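Local structure of type III restriction-modification enzyme EcoP15I Mod subunit (Escherichia coli, 4ZCF) at residues N59-R67 against E156-T164. The protein methylates a single adenine in the asymmetric DNA site 5'-CAGCAG-3' using S-adenosyl-L-methionine, and works with the Res subunit in DNA restriction. Numbering follows the deposited sequence.
Sequences NWLGKSYAR and EAKRILEFT
E156 CG lies against L61 CD1, 3.9 Å away, where a type II beta turn from W60 to K63 carries strand 57-60 into helix 63-71. The short segments of that helix and of helix 154-164, which holds E156, cross at -78° with their axes 10.7 Å apart. G62, in the turn, is the N-cap of helix 63-71, and its CA is the one nearest that of I160; with phi at 118° G62 has the conformation of the third residue of a type II turn, which suits glycine. Just before the turn, N59 and W60 pair with an antiparallel strand of the second Mod subunit, so the turn links this packing to the dimer interface. E156 is extended beyond CG, and its carboxylate goes on to a water that donates to OE2, accepts from G62 N and hydrogen-bonds S64 OG at 2.6 Å. L61 CD2 lies 3.5 Å from R159 O, and L61 CD1 packs on R159 CB. I160 sits at the middle of the contact and splits its branches: CG1 packs 3.7 Å from L61 CD1, CD1 points to S64, and CG2, anti to the backbone N, meets CB and the ring of Y65, whose OH is hydrogen-bonded to D137. With an alanine in place of L61, the CD1 that touches E156 CG, R159 CB and I160 CG1 goes, and CD2 with it, which would probably leave a gap against helix 154-164. F163 brings its ring edge against G62 CA, and F163 CE2 comes within 3.4 Å of L61 O. T164 closes the row: its CG2 lies over one face of the Y65 ring in a CH-pi contact, 4.1 Å from the centroid and 26° off the normal.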
loop_
_atom_site.group_PDB
_atom_site.type_symbol
_atom_site.label_atom_id
_atom_site.label_comp_id
_atom_site.label_asym_id
_atom_site.label_seq_id
_atom_site.Cartn_x
_atom_site.Cartn_y
_atom_site.Cartn_z
ATOM N N ASN A 59 0.532 16.655 8.033
ATOM C CA ASN A 59 -0.102 17.015 9.296
ATOM C C ASN A 59 -1.230 17.941 8.968
ATOM O O ASN A 59 -1.124 18.765 8.044
ATOM C CB ASN A 59 0.864 17.751 10.248
ATOM C CG ASN A 59 2.264 17.193 10.372
ATOM O OD1 ASN A 59 2.484 16.107 10.925
ATOM N ND2 ASN A 59 3.250 17.974 9.928
ATOM N N TRP A 60 -2.321 17.783 9.719
ATOM C CA TRP A 60 -3.507 18.599 9.628
ATOM C C TRP A 60 -4.191 18.605 11.002
ATOM O O TRP A 60 -4.052 17.628 11.754
ATOM C CB TRP A 60 -4.426 18.110 8.464
ATOM C CG TRP A 60 -5.257 16.901 8.761
ATOM C CD1 TRP A 60 -6.515 16.886 9.274
ATOM C CD2 TRP A 60 -4.878 15.527 8.590
ATOM N NE1 TRP A 60 -6.953 15.590 9.425
ATOM C CE2 TRP A 60 -5.954 14.735 9.052
ATOM C CE3 TRP A 60 -3.724 14.882 8.101
ATOM C CZ2 TRP A 60 -5.916 13.339 9.046
ATOM C CZ3 TRP A 60 -3.707 13.494 8.055
ATOM C CH2 TRP A 60 -4.800 12.738 8.507
ATOM N N LEU A 61 -4.888 19.715 11.345
ATOM C CA LEU A 61 -5.678 19.872 12.587
ATOM C C LEU A 61 -6.895 18.956 12.417
ATOM O O LEU A 61 -7.665 19.131 11.458
ATOM C CB LEU A 61 -6.124 21.349 12.757
ATOM C CG LEU A 61 -7.123 21.697 13.897
ATOM C CD1 LEU A 61 -6.439 21.696 15.267
ATOM C CD2 LEU A 61 -7.828 23.044 13.635
ATOM N N GLY A 62 -7.008 17.949 13.289
ATOM C CA GLY A 62 -8.059 16.939 13.187
ATOM C C GLY A 62 -7.518 15.537 12.970
ATOM O O GLY A 62 -8.285 14.570 12.983
ATOM N N LYS A 63 -6.178 15.407 12.801
ATOM C CA LYS A 63 -5.494 14.128 12.664
ATOM C C LYS A 63 -5.696 13.302 13.928
ATOM O O LYS A 63 -5.962 12.102 13.823
ATOM C CB LYS A 63 -3.993 14.334 12.376
ATOM C CG LYS A 63 -3.285 13.064 11.928
ATOM C CD LYS A 63 -1.914 13.319 11.305
ATOM C CE LYS A 63 -1.241 11.999 10.967
ATOM N NZ LYS A 63 -0.075 12.164 10.060
ATOM N N SER A 64 -5.573 13.947 15.122
ATOM C CA SER A 64 -5.776 13.301 16.431
ATOM C C SER A 64 -7.229 12.898 16.621
ATOM O O SER A 64 -7.486 11.859 17.233
ATOM C CB SER A 64 -5.289 14.183 17.584
ATOM O OG SER A 64 -5.686 15.542 17.479
ATOM N N TYR A 65 -8.169 13.713 16.075
ATOM C CA TYR A 65 -9.617 13.494 16.053
ATOM C C TYR A 65 -9.969 12.317 15.127
ATOM O O TYR A 65 -10.830 11.508 15.487
ATOM C CB TYR A 65 -10.361 14.778 15.606
ATOM C CG TYR A 65 -11.876 14.684 15.667
ATOM C CD1 TYR A 65 -12.556 14.859 16.867
ATOM C CD2 TYR A 65 -12.629 14.466 14.517
ATOM C CE1 TYR A 65 -13.948 14.777 16.930
ATOM C CE2 TYR A 65 -14.022 14.411 14.562
ATOM C CZ TYR A 65 -14.678 14.556 15.774
ATOM O OH TYR A 65 -16.051 14.503 15.834
ATOM N N ALA A 66 -9.337 12.239 13.932
ATOM C CA ALA A 66 -9.535 11.140 12.968
ATOM C C ALA A 66 -9.026 9.815 13.550
ATOM O O ALA A 66 -9.673 8.791 13.370
ATOM C CB ALA A 66 -8.838 11.446 11.655
ATOM N N ARG A 67 -7.904 9.848 14.291
ATOM C CA ARG A 67 -7.335 8.671 14.972
ATOM C C ARG A 67 -8.292 8.114 16.073
ATOM O O ARG A 67 -8.442 6.898 16.214
ATOM C CB ARG A 67 -5.937 8.983 15.542
ATOM C CG ARG A 67 -4.832 8.940 14.481
ATOM C CD ARG A 67 -3.425 8.993 15.064
ATOM N NE ARG A 67 -2.971 10.364 15.322
ATOM C CZ ARG A 67 -2.926 10.939 16.524
ATOM N NH1 ARG A 67 -3.299 10.264 17.607
ATOM N NH2 ARG A 67 -2.503 12.190 16.652
ATOM N N GLU A 156 -6.264 22.747 21.359
ATOM C CA GLU A 156 -6.382 21.940 20.149
ATOM C C GLU A 156 -7.790 21.339 20.043
ATOM O O GLU A 156 -8.392 21.387 18.970
ATOM C CB GLU A 156 -5.287 20.869 20.076
ATOM C CG GLU A 156 -5.044 20.390 18.652
ATOM C CD GLU A 156 -3.941 19.372 18.465
ATOM O OE1 GLU A 156 -2.768 19.708 18.752
ATOM O OE2 GLU A 156 -4.244 18.238 18.030
ATOM N N ALA A 157 -8.338 20.846 21.174
ATOM C CA ALA A 157 -9.698 20.299 21.264
ATOM C C ALA A 157 -10.777 21.371 20.984
ATOM O O ALA A 157 -11.865 21.031 20.503
ATOM C CB ALA A 157 -9.913 19.675 22.627
ATOM N N LYS A 158 -10.459 22.660 21.276
ATOM C CA LYS A 158 -11.293 23.834 21.005
ATOM C C LYS A 158 -11.219 24.152 19.502
ATOM O O LYS A 158 -12.237 24.463 18.882
ATOM C CB LYS A 158 -10.771 25.059 21.781
ATOM C CG LYS A 158 -11.261 25.203 23.217
ATOM C CD LYS A 158 -10.495 26.332 23.931
ATOM C CE LYS A 158 -11.077 26.714 25.271
ATOM N NZ LYS A 158 -10.942 25.631 26.279
ATOM N N ARG A 159 -9.993 24.088 18.933
ATOM C CA ARG A 159 -9.681 24.370 17.531
ATOM C C ARG A 159 -10.261 23.341 16.580
ATOM O O ARG A 159 -10.689 23.713 15.480
ATOM C CB ARG A 159 -8.170 24.553 17.319
ATOM C CG ARG A 159 -7.667 25.926 17.770
ATOM C CD ARG A 159 -6.188 26.141 17.510
ATOM N NE ARG A 159 -5.649 27.263 18.285
ATOM C CZ ARG A 159 -5.661 28.539 17.894
ATOM N NH1 ARG A 159 -6.195 28.880 16.724
ATOM N NH2 ARG A 159 -5.145 29.483 18.672
ATOM N N ILE A 160 -10.285 22.060 16.996
ATOM C CA ILE A 160 -10.850 20.986 16.186
ATOM C C ILE A 160 -12.356 21.208 16.142
ATOM O O ILE A 160 -12.877 21.522 15.073
ATOM C CB ILE A 160 -10.465 19.551 16.677
ATOM C CG1 ILE A 160 -8.964 19.262 16.480
ATOM C CG2 ILE A 160 -11.335 18.469 15.992
ATOM C CD1 ILE A 160 -8.393 18.118 17.374
ATOM N N LEU A 161 -13.039 21.129 17.317
ATOM C CA LEU A 161 -14.490 21.308 17.439
ATOM C C LEU A 161 -15.039 22.551 16.760
ATOM O O LEU A 161 -16.160 22.509 16.258
ATOM C CB LEU A 161 -14.985 21.173 18.880
ATOM C CG LEU A 161 -14.824 19.795 19.519
ATOM C CD1 LEU A 161 -15.186 19.843 20.962
ATOM C CD2 LEU A 161 -15.638 18.724 18.802
ATOM N N GLU A 162 -14.220 23.617 16.655
ATOM C CA GLU A 162 -14.579 24.833 15.924
ATOM C C GLU A 162 -14.874 24.510 14.434
ATOM O O GLU A 162 -15.694 25.199 13.830
ATOM C CB GLU A 162 -13.465 25.862 16.028
ATOM N N PHE A 163 -14.238 23.445 13.866
ATOM C CA PHE A 163 -14.434 23.018 12.473
ATOM C C PHE A 163 -15.343 21.788 12.311
ATOM O O PHE A 163 -16.059 21.708 11.311
ATOM C CB PHE A 163 -13.087 22.853 11.703
ATOM C CG PHE A 163 -12.511 21.450 11.590
ATOM C CD1 PHE A 163 -13.016 20.541 10.663
ATOM C CD2 PHE A 163 -11.433 21.056 12.376
ATOM C CE1 PHE A 163 -12.501 19.250 10.578
ATOM C CE2 PHE A 163 -10.909 19.767 12.276
ATOM C CZ PHE A 163 -11.439 18.878 11.369
ATOM N N THR A 164 -15.268 20.807 13.234
ATOM C CA THR A 164 -16.085 19.591 13.127
ATOM C C THR A 164 -17.587 19.851 13.340
ATOM O O THR A 164 -18.418 19.158 12.740
ATOM C CB THR A 164 -15.536 18.447 13.987
ATOM O OG1 THR A 164 -15.486 18.844 15.355
ATOM C CG2 THR A 164 -14.178 17.976 13.535
HETATM O O HOH W 1 -4.918 16.987 15.461
#